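Local coordinates for protein putative peptidase M23 (Pseudomonas aeruginosa PAO1, PDB 2HSI) that is of unproven function but binds zinc and is probably a metalloendopeptidase of the M23 family, at residues K156-S164 and L183-K194; I193-L203 and F215-F226. All coordinates share one frame; numbering follows the deposited sequence.

Contact 1 of 2, residues K156-S164 and L183-K194; sequences KPVDGPLSS and LDFAVPAGTPIK. With ZN (zinc ion), chain C.
The ring of Phe185 meets Gly160 O at its edge, near the ring plane. Val158 CG2 approaches the ring obliquely, 3.6 Å from Phe185 CG. Lys156 CE and Pro157 CD also come up obliquely, at the far end of the ring. The Lys156 chain bends at chi3 (67°), which brings NZ back to Gly160 O in a hydrogen bond. Val158 spreads its two methyls: CG2 lies on Phe185, while CG1 reaches Thr191 CG2 and Ile193 CG1. Asp159 OD2 forms a salt bridge with Lys194 NZ at 2.9 Å. Lys194 N gives a nearly straight bond (174°) to a lone pair of Pro157 O. Around the single bridge Leu162-Phe185, Ser163 N and Asp184 N give hydrogen bonds to Asp184 O and Ser164 O, and Ala186 N gives one to Pro161 O. The first two hold the backbone of Asp184, whose OD1 binds the zinc ion at 2.0 Å. His180, His259 and His261 complete the site; this HxxxD and HxH set is the metal site of M23 peptidases. Strand 260-266 pairs with 183-185 and packs its Met260 and Trp262 against Pro157. Helix 273-277 touches Leu162 and Leu183 through Ile277.

Contact 2 of 2, residues I193-L203 and F215-F226; sequences IKAPAAGKVIL and FVDHGQGFISMF
His218 meets Ala197 and Ala198 of the loop before strand 199-203. Its CB lies 3.6 Å from Ala198 O. Ala197 CB lies over one face of the ring, nearest ND1. ND1 gives a hydrogen bond to Ala198 O at 2.9 Å; the acceptor lies in the ring plane, but the donor stands above the carbonyl plane. CE1 meets Ala197 O. NE2 pairs with Ser224 OG at 2.8 Å, so both ring nitrogens are held and the ring's rotation is fixed. Strands 199-207 and 213-219 form a beta hairpin, with Lys200 and Asp217 a hydrogen-bonded pair. A beta bulge shifts the register between Val201 and Leu203, and Leu203 then faces Phe215. With chi1 at -172° the Leu203 branch runs alongside Phe215, and CD2 comes over one face of its ring, 4.1 Å from the centroid. Ile202 CG2 packs on Asp217 CB at 3.6 Å; Asp217 OD2 is hydrogen-bonded to Ser145 OG. At the other end, Ile193 CG2 sits over one face of Phe226 and Pro196 CG meets its edge. Trp262 of strand 260-266 stacks on Phe226 and hydrogen-bonds Ser224 OG. Helix 127-141 packs its Ala140 against Leu203 and Phe215.

In the fold
Contact 2 is buried, while contact 1 is only partly so and has several exposed residues. They follow each other along the chain and share Ile193 and Lys194 of strand 192-194. They also touch directly, with Pro157 CB 3.5 Å from Phe226 CE1. Both reach the same antiparallel sheet, through strand 183-185 in contact 1 and strands 199-207, 213-219 and 222-229 in contact 2. Contact 1 joins a loop to strand 183-185, which carries a zinc ligand, and to strand 192-194, with a salt bridge. Contact 2 is antiparallel hairpin pairing with a bulge, plus loop packing and a histidine hydrogen-bonded at both ring nitrogens. Its Phe226 side chain lies about 10 Å from the zinc ion.

Contact 1 of 2, residues K156-S164 and L183-K194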
loop_
_atom_site.group_PDB
_atom_site.type_symbol
_atom_site.label_atom_id
_atom_site.label_comp_id
_atom_site.label_asym_id
_atom_site.label_seq_id
_atom_site.Cartn_x
_atom_site.Cartn_y
_atom_site.Cartn_z
ATOM N N LYS A 156 12.126 3.552 3.878
ATOM C CA LYS A 156 11.586 3.535 5.230
ATOM C C LYS A 156 11.049 4.935 5.533
ATOM O O LYS A 156 11.720 5.928 5.251
ATOM C CB LYS A 156 12.665 3.157 6.243
ATOM C CG LYS A 156 13.084 1.703 6.197
ATOM C CD LYS A 156 14.312 1.460 7.054
ATOM C CE LYS A 156 14.002 1.651 8.523
ATOM N NZ LYS A 156 15.207 1.446 9.369
ATOM N N PRO A 157 9.813 5.018 6.057
ATOM C CA PRO A 157 9.218 6.309 6.395
ATOM C C PRO A 157 9.810 6.977 7.637
ATOM O O PRO A 157 9.652 8.186 7.809
ATOM C CB PRO A 157 7.742 5.982 6.600
ATOM C CG PRO A 157 7.695 4.542 6.888
ATOM C CD PRO A 157 8.908 3.892 6.333
ATOM N N VAL A 158 10.486 6.201 8.485
ATOM C CA VAL A 158 11.236 6.751 9.622
ATOM C C VAL A 158 12.606 6.085 9.740
ATOM O O VAL A 158 12.754 4.903 9.405
ATOM C CB VAL A 158 10.476 6.590 10.968
ATOM C CG1 VAL A 158 9.307 7.566 11.067
ATOM C CG2 VAL A 158 9.984 5.182 11.147
ATOM N N ASP A 159 13.600 6.843 10.203
ATOM C CA ASP A 159 14.939 6.309 10.435
ATOM C C ASP A 159 15.015 5.649 11.814
ATOM O O ASP A 159 15.460 6.263 12.788
ATOM C CB ASP A 159 16.001 7.412 10.290
ATOM C CG ASP A 159 15.980 8.081 8.919
ATOM O OD1 ASP A 159 15.776 7.382 7.901
ATOM O OD2 ASP A 159 16.181 9.314 8.860
ATOM N N GLY A 160 14.563 4.402 11.887
ATOM C CA GLY A 160 14.543 3.650 13.133
ATOM C C GLY A 160 14.298 2.176 12.879
ATOM O O GLY A 160 13.888 1.799 11.777
ATOM N N PRO A 161 14.543 1.332 13.900
ATOM C CA PRO A 161 14.398 -0.118 13.771
ATOM C C PRO A 161 12.941 -0.538 13.638
ATOM O O PRO A 161 12.055 0.131 14.177
ATOM C CB PRO A 161 14.980 -0.652 15.090
ATOM C CG PRO A 161 15.725 0.506 15.700
ATOM C CD PRO A 161 14.980 1.713 15.253
ATOM N N LEU A 162 12.710 -1.628 12.908
ATOM C CA LEU A 162 11.379 -2.213 12.760
ATOM C C LEU A 162 10.956 -2.836 14.084
ATOM O O LEU A 162 11.787 -3.361 14.828
ATOM C CB LEU A 162 11.350 -3.278 11.651
ATOM C CG LEU A 162 12.066 -3.065 10.309
ATOM C CD1 LEU A 162 13.451 -3.709 10.330
ATOM C CD2 LEU A 162 11.254 -3.675 9.184
ATOM N N SER A 163 9.663 -2.765 14.373
ATOM C CA SER A 163 9.103 -3.328 15.591
ATOM C C SER A 163 8.191 -4.505 15.232
ATOM O O SER A 163 8.677 -5.546 14.787
ATOM C CB SER A 163 8.372 -2.243 16.391
ATOM O OG SER A 163 7.811 -2.760 17.582
ATOM N N SER A 164 6.882 -4.338 15.406
ATOM C CA SER A 164 5.916 -5.388 15.085
ATOM C C SER A 164 5.710 -5.612 13.574
ATOM O O SER A 164 5.589 -4.650 12.812
ATOM C CB SER A 164 4.567 -5.101 15.758
ATOM O OG SER A 164 4.650 -5.254 17.164
ATOM N N LEU A 183 3.173 -2.497 9.393
ATOM C CA LEU A 183 4.507 -2.622 9.977
ATOM C C LEU A 183 4.784 -1.517 11.001
ATOM O O LEU A 183 4.554 -0.337 10.729
ATOM C CB LEU A 183 5.568 -2.610 8.865
ATOM C CG LEU A 183 7.064 -2.577 9.197
ATOM C CD1 LEU A 183 7.511 -3.832 9.952
ATOM C CD2 LEU A 183 7.878 -2.381 7.917
ATOM N N ASP A 184 5.278 -1.907 12.175
ATOM C CA ASP A 184 5.642 -0.939 13.214
ATOM C C ASP A 184 7.123 -0.606 13.205
ATOM O O ASP A 184 7.950 -1.418 12.781
ATOM C CB ASP A 184 5.261 -1.447 14.604
ATOM C CG ASP A 184 3.817 -1.207 14.939
ATOM O OD1 ASP A 184 3.068 -0.695 14.074
ATOM O OD2 ASP A 184 3.417 -1.543 16.072
ATOM N N PHE A 185 7.440 0.595 13.685
ATOM C CA PHE A 185 8.814 1.021 13.903
ATOM C C PHE A 185 8.958 1.527 15.333
ATOM O O PHE A 185 8.085 2.248 15.835
ATOM C CB PHE A 185 9.218 2.124 12.926
ATOM C CG PHE A 185 9.236 1.693 11.484
ATOM C CD1 PHE A 185 10.413 1.244 10.895
ATOM C CD2 PHE A 185 8.077 1.755 10.707
ATOM C CE1 PHE A 185 10.440 0.845 9.557
ATOM C CE2 PHE A 185 8.091 1.358 9.369
ATOM C CZ PHE A 185 9.276 0.899 8.794
ATOM N N ALA A 186 10.050 1.126 15.981
ATOM C CA ALA A 186 10.385 1.588 17.325
ATOM C C ALA A 186 11.062 2.956 17.252
ATOM O O ALA A 186 12.289 3.054 17.147
ATOM C CB ALA A 186 11.273 0.572 18.035
ATOM N N VAL A 187 10.241 4.003 17.267
ATOM C CA VAL A 187 10.708 5.395 17.253
ATOM C C VAL A 187 9.886 6.221 18.251
ATOM O O VAL A 187 8.713 5.911 18.486
ATOM C CB VAL A 187 10.652 6.050 15.827
ATOM C CG1 VAL A 187 11.796 5.565 14.941
ATOM C CG2 VAL A 187 9.304 5.828 15.157
ATOM N N PRO A 188 10.498 7.256 18.864
ATOM C CA PRO A 188 9.750 8.077 19.825
ATOM C C PRO A 188 8.743 9.025 19.167
ATOM O O PRO A 188 8.787 9.224 17.951
ATOM C CB PRO A 188 10.850 8.879 20.524
ATOM C CG PRO A 188 11.932 8.996 19.497
ATOM C CD PRO A 188 11.903 7.704 18.734
ATOM N N ALA A 189 7.846 9.591 19.975
ATOM C CA ALA A 189 6.922 10.631 19.532
ATOM C C ALA A 189 7.678 11.867 19.051
ATOM O O ALA A 189 8.670 12.277 19.662
ATOM C CB ALA A 189 5.956 11.001 20.650
ATOM N N GLY A 190 7.217 12.441 17.943
ATOM C CA GLY A 190 7.876 13.599 17.348
ATOM C C GLY A 190 8.864 13.283 16.235
ATOM O O GLY A 190 9.375 14.193 15.587
ATOM N N THR A 191 9.150 11.999 16.028
ATOM C CA THR A 191 9.966 11.554 14.896
ATOM C C THR A 191 9.251 11.917 13.585
ATOM O O THR A 191 8.070 11.618 13.441
ATOM C CB THR A 191 10.219 10.028 14.971
ATOM O OG1 THR A 191 10.870 9.710 16.210
ATOM C CG2 THR A 191 11.078 9.535 13.809
ATOM N N PRO A 192 9.949 12.602 12.649
ATOM C CA PRO A 192 9.325 12.968 11.366
ATOM C C PRO A 192 9.062 11.744 10.490
ATOM O O PRO A 192 9.903 10.846 10.427
ATOM C CB PRO A 192 10.373 13.875 10.702
ATOM C CG PRO A 192 11.328 14.255 11.797
ATOM C CD PRO A 192 11.337 13.087 12.730
ATOM N N ILE A 193 7.888 11.714 9.853
ATOM C CA ILE A 193 7.484 10.620 8.967
ATOM C C ILE A 193 7.586 11.105 7.533
ATOM O O ILE A 193 6.973 12.109 7.173
ATOM C CB ILE A 193 6.037 10.126 9.268
ATOM C CG1 ILE A 193 5.943 9.599 10.706
ATOM C CG2 ILE A 193 5.616 9.017 8.290
ATOM C CD1 ILE A 193 4.515 9.337 11.182
ATOM N N LYS A 194 8.366 10.390 6.729
ATOM C CA LYS A 194 8.621 10.785 5.347
ATOM C C LYS A 194 7.902 9.891 4.335
ATOM O O LYS A 194 7.748 8.696 4.567
ATOM C CB LYS A 194 10.124 10.860 5.080
ATOM C CG LYS A 194 10.829 11.983 5.858
ATOM C CD LYS A 194 12.296 11.673 6.107
ATOM C CE LYS A 194 12.469 10.711 7.280
ATOM N NZ LYS A 194 13.892 10.336 7.501
HETATM ZN ZN ZN C . 1.159 -1.212 14.146
HETATM O O HOH W 1 12.390 10.030 10.664
#

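Contact 2 of 2, residues I193-L203 and F215-F226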
loop_
_atom_site.group_PDB
_atom_site.type_symbol
_atom_site.label_atom_id
_atom_site.label_comp_id
_atom_site.label_asym_id
_atom_site.label_seq_id
_atom_site.Cartn_x
_atom_site.Cartn_y
_atom_site.Cartn_z
ATOM N N ILE A 193 7.888 11.714 9.853
ATOM C CA ILE A 193 7.484 10.620 8.967
ATOM C C ILE A 193 7.586 11.105 7.533
ATOM O O ILE A 193 6.973 12.109 7.173
ATOM C CB ILE A 193 6.037 10.126 9.268
ATOM C CG1 ILE A 193 5.943 9.599 10.706
ATOM C CG2 ILE A 193 5.616 9.017 8.290
ATOM C CD1 ILE A 193 4.515 9.337 11.182
ATOM N N LYS A 194 8.366 10.390 6.729
ATOM C CA LYS A 194 8.621 10.785 5.347
ATOM C C LYS A 194 7.902 9.891 4.335
ATOM O O LYS A 194 7.748 8.696 4.567
ATOM C CB LYS A 194 10.124 10.860 5.080
ATOM C CG LYS A 194 10.829 11.983 5.858
ATOM C CD LYS A 194 12.296 11.673 6.107
ATOM C CE LYS A 194 12.469 10.711 7.280
ATOM N NZ LYS A 194 13.892 10.336 7.501
ATOM N N ALA A 195 7.432 10.492 3.239
ATOM C CA ALA A 195 6.777 9.746 2.151
ATOM C C ALA A 195 7.732 8.701 1.574
ATOM O O ALA A 195 8.835 9.042 1.137
ATOM C CB ALA A 195 6.306 10.689 1.067
ATOM N N PRO A 196 7.330 7.417 1.610
ATOM C CA PRO A 196 8.146 6.308 1.072
ATOM C C PRO A 196 8.350 6.375 -0.447
ATOM O O PRO A 196 9.346 5.842 -0.958
ATOM C CB PRO A 196 7.322 5.059 1.436
ATOM C CG PRO A 196 6.420 5.486 2.546
ATOM C CD PRO A 196 6.081 6.920 2.221
ATOM N N ALA A 197 7.391 6.997 -1.138
ATOM C CA ALA A 197 7.450 7.327 -2.567
ATOM C C ALA A 197 6.649 8.598 -2.745
ATOM O O ALA A 197 5.919 8.996 -1.832
ATOM C CB ALA A 197 6.822 6.208 -3.412
ATOM N N ALA A 198 6.726 9.214 -3.927
ATOM C CA ALA A 198 5.898 10.397 -4.214
ATOM C C ALA A 198 4.425 10.017 -4.249
ATOM O O ALA A 198 4.078 8.856 -4.457
ATOM C CB ALA A 198 6.304 11.055 -5.526
ATOM N N GLY A 199 3.553 10.988 -4.027
ATOM C CA GLY A 199 2.121 10.710 -4.066
ATOM C C GLY A 199 1.252 11.872 -3.669
ATOM O O GLY A 199 1.751 12.920 -3.258
ATOM N N LYS A 200 -0.057 11.678 -3.798
ATOM C CA LYS A 200 -1.025 12.695 -3.437
ATOM C C LYS A 200 -1.721 12.283 -2.133
ATOM O O LYS A 200 -2.101 11.117 -1.970
ATOM C CB LYS A 200 -2.039 12.878 -4.579
ATOM C CG LYS A 200 -3.077 13.973 -4.337
ATOM C CD LYS A 200 -4.093 14.044 -5.477
ATOM C CE LYS A 200 -3.455 14.538 -6.766
ATOM N NZ LYS A 200 -4.457 15.110 -7.699
ATOM N N VAL A 201 -1.855 13.233 -1.206
ATOM C CA VAL A 201 -2.611 13.017 0.036
ATOM C C VAL A 201 -4.098 12.920 -0.319
ATOM O O VAL A 201 -4.698 13.895 -0.761
ATOM C CB VAL A 201 -2.352 14.139 1.072
ATOM C CG1 VAL A 201 -3.094 13.852 2.379
ATOM C CG2 VAL A 201 -0.844 14.288 1.335
ATOM N N ILE A 202 -4.666 11.724 -0.182
ATOM C CA ILE A 202 -6.056 11.486 -0.572
ATOM C C ILE A 202 -7.002 11.339 0.625
ATOM O O ILE A 202 -8.229 11.273 0.451
ATOM C CB ILE A 202 -6.197 10.263 -1.517
ATOM C CG1 ILE A 202 -5.628 8.992 -0.872
ATOM C CG2 ILE A 202 -5.546 10.582 -2.867
ATOM C CD1 ILE A 202 -6.122 7.664 -1.490
ATOM N N LEU A 203 -6.435 11.303 1.830
ATOM C CA LEU A 203 -7.258 11.234 3.057
ATOM C C LEU A 203 -6.505 11.678 4.308
ATOM O O LEU A 203 -5.359 11.303 4.525
ATOM C CB LEU A 203 -7.853 9.822 3.260
ATOM C CG LEU A 203 -8.881 9.615 4.391
ATOM C CD1 LEU A 203 -10.032 10.596 4.292
ATOM C CD2 LEU A 203 -9.417 8.200 4.426
ATOM N N PHE A 215 -3.417 9.195 4.365
ATOM C CA PHE A 215 -3.266 8.279 3.233
ATOM C C PHE A 215 -2.572 9.002 2.079
ATOM O O PHE A 215 -3.001 10.088 1.682
ATOM C CB PHE A 215 -4.627 7.830 2.698
ATOM C CG PHE A 215 -5.351 6.817 3.553
ATOM C CD1 PHE A 215 -5.660 5.571 3.035
ATOM C CD2 PHE A 215 -5.808 7.134 4.826
ATOM C CE1 PHE A 215 -6.380 4.647 3.780
ATOM C CE2 PHE A 215 -6.510 6.205 5.580
ATOM C CZ PHE A 215 -6.791 4.964 5.058
ATOM N N VAL A 216 -1.530 8.374 1.531
ATOM C CA VAL A 216 -0.795 8.876 0.366
ATOM C C VAL A 216 -0.931 7.918 -0.829
ATOM O O VAL A 216 -0.527 6.741 -0.767
ATOM C CB VAL A 216 0.707 9.096 0.678
ATOM C CG1 VAL A 216 1.445 9.611 -0.550
ATOM C CG2 VAL A 216 0.887 10.069 1.837
ATOM N N ASP A 217 -1.514 8.432 -1.904
ATOM C CA ASP A 217 -1.735 7.648 -3.115
ATOM C C ASP A 217 -0.503 7.733 -4.030
ATOM O O ASP A 217 -0.268 8.751 -4.661
ATOM C CB ASP A 217 -3.020 8.133 -3.804
ATOM C CG ASP A 217 -3.290 7.453 -5.141
ATOM O OD1 ASP A 217 -2.794 6.338 -5.364
ATOM O OD2 ASP A 217 -4.023 8.043 -5.972
ATOM N N HIS A 218 0.271 6.653 -4.106
ATOM C CA HIS A 218 1.428 6.620 -5.011
ATOM C C HIS A 218 1.032 6.394 -6.471
ATOM O O HIS A 218 1.861 6.538 -7.353
ATOM C CB HIS A 218 2.480 5.593 -4.557
ATOM C CG HIS A 218 2.817 5.687 -3.101
ATOM N ND1 HIS A 218 3.404 6.803 -2.545
ATOM C CD2 HIS A 218 2.633 4.813 -2.084
ATOM C CE1 HIS A 218 3.558 6.616 -1.245
ATOM N NE2 HIS A 218 3.110 5.411 -0.943
ATOM N N GLY A 219 -0.225 6.017 -6.704
ATOM C CA GLY A 219 -0.767 5.812 -8.043
ATOM C C GLY A 219 -1.206 4.373 -8.273
ATOM O O GLY A 219 -0.577 3.439 -7.779
ATOM N N GLN A 220 -2.295 4.206 -9.021
ATOM C CA GLN A 220 -2.817 2.886 -9.426
ATOM C C GLN A 220 -3.000 1.919 -8.252
ATOM O O GLN A 220 -2.563 0.766 -8.296
ATOM C CB GLN A 220 -1.975 2.258 -10.556
ATOM C CG GLN A 220 -2.030 3.029 -11.874
ATOM C CD GLN A 220 -1.496 2.244 -13.056
ATOM O OE1 GLN A 220 -1.568 1.015 -13.100
ATOM N NE2 GLN A 220 -0.980 2.963 -14.044
ATOM N N GLY A 221 -3.641 2.426 -7.211
ATOM C CA GLY A 221 -3.983 1.646 -6.031
ATOM C C GLY A 221 -2.865 1.380 -5.044
ATOM O O GLY A 221 -3.105 0.777 -3.996
ATOM N N PHE A 222 -1.646 1.805 -5.388
ATOM C CA PHE A 222 -0.469 1.634 -4.544
ATOM C C PHE A 222 -0.501 2.759 -3.527
ATOM O O PHE A 222 -0.261 3.913 -3.867
ATOM C CB PHE A 222 0.795 1.721 -5.406
ATOM C CG PHE A 222 2.084 1.388 -4.692
ATOM C CD1 PHE A 222 2.126 0.486 -3.634
ATOM C CD2 PHE A 222 3.292 1.936 -5.151
ATOM C CE1 PHE A 222 3.335 0.161 -3.022
ATOM C CE2 PHE A 222 4.504 1.623 -4.546
ATOM C CZ PHE A 222 4.529 0.735 -3.483
ATOM N N ILE A 223 -0.820 2.419 -2.282
ATOM C CA ILE A 223 -1.182 3.429 -1.267
ATOM C C ILE A 223 -0.456 3.176 0.064
ATOM O O ILE A 223 -0.442 2.039 0.565
ATOM C CB ILE A 223 -2.738 3.467 -1.076
ATOM C CG1 ILE A 223 -3.428 4.066 -2.324
ATOM C CG2 ILE A 223 -3.163 4.235 0.221
ATOM C CD1 ILE A 223 -4.909 3.780 -2.443
ATOM N N SER A 224 0.147 4.226 0.631
ATOM C CA SER A 224 0.640 4.179 2.014
ATOM C C SER A 224 -0.352 4.847 2.960
ATOM O O SER A 224 -0.934 5.886 2.640
ATOM C CB SER A 224 2.003 4.858 2.161
ATOM O OG SER A 224 3.033 4.079 1.575
ATOM N N MET A 225 -0.538 4.240 4.123
ATOM C CA MET A 225 -1.339 4.837 5.184
ATOM C C MET A 225 -0.476 4.920 6.435
ATOM O O MET A 225 0.317 4.007 6.713
ATOM C CB MET A 225 -2.616 4.021 5.426
ATOM C CG MET A 225 -3.525 4.520 6.572
ATOM S SD MET A 225 -2.973 3.985 8.213
ATOM C CE MET A 225 -4.532 3.443 8.923
ATOM N N PHE A 226 -0.618 6.022 7.174
ATOM C CA PHE A 226 0.065 6.211 8.461
ATOM C C PHE A 226 -0.933 6.688 9.483
ATOM O O PHE A 226 -1.692 7.607 9.213
ATOM C CB PHE A 226 1.190 7.241 8.343
ATOM C CG PHE A 226 2.208 6.891 7.318
ATOM C CD1 PHE A 226 3.281 6.077 7.647
ATOM C CD2 PHE A 226 2.081 7.343 6.013
ATOM C CE1 PHE A 226 4.212 5.734 6.701
ATOM C CE2 PHE A 226 3.019 6.989 5.054
ATOM C CZ PHE A 226 4.083 6.192 5.401
HETATM O O HOH W 2 4.226 7.921 -7.001
#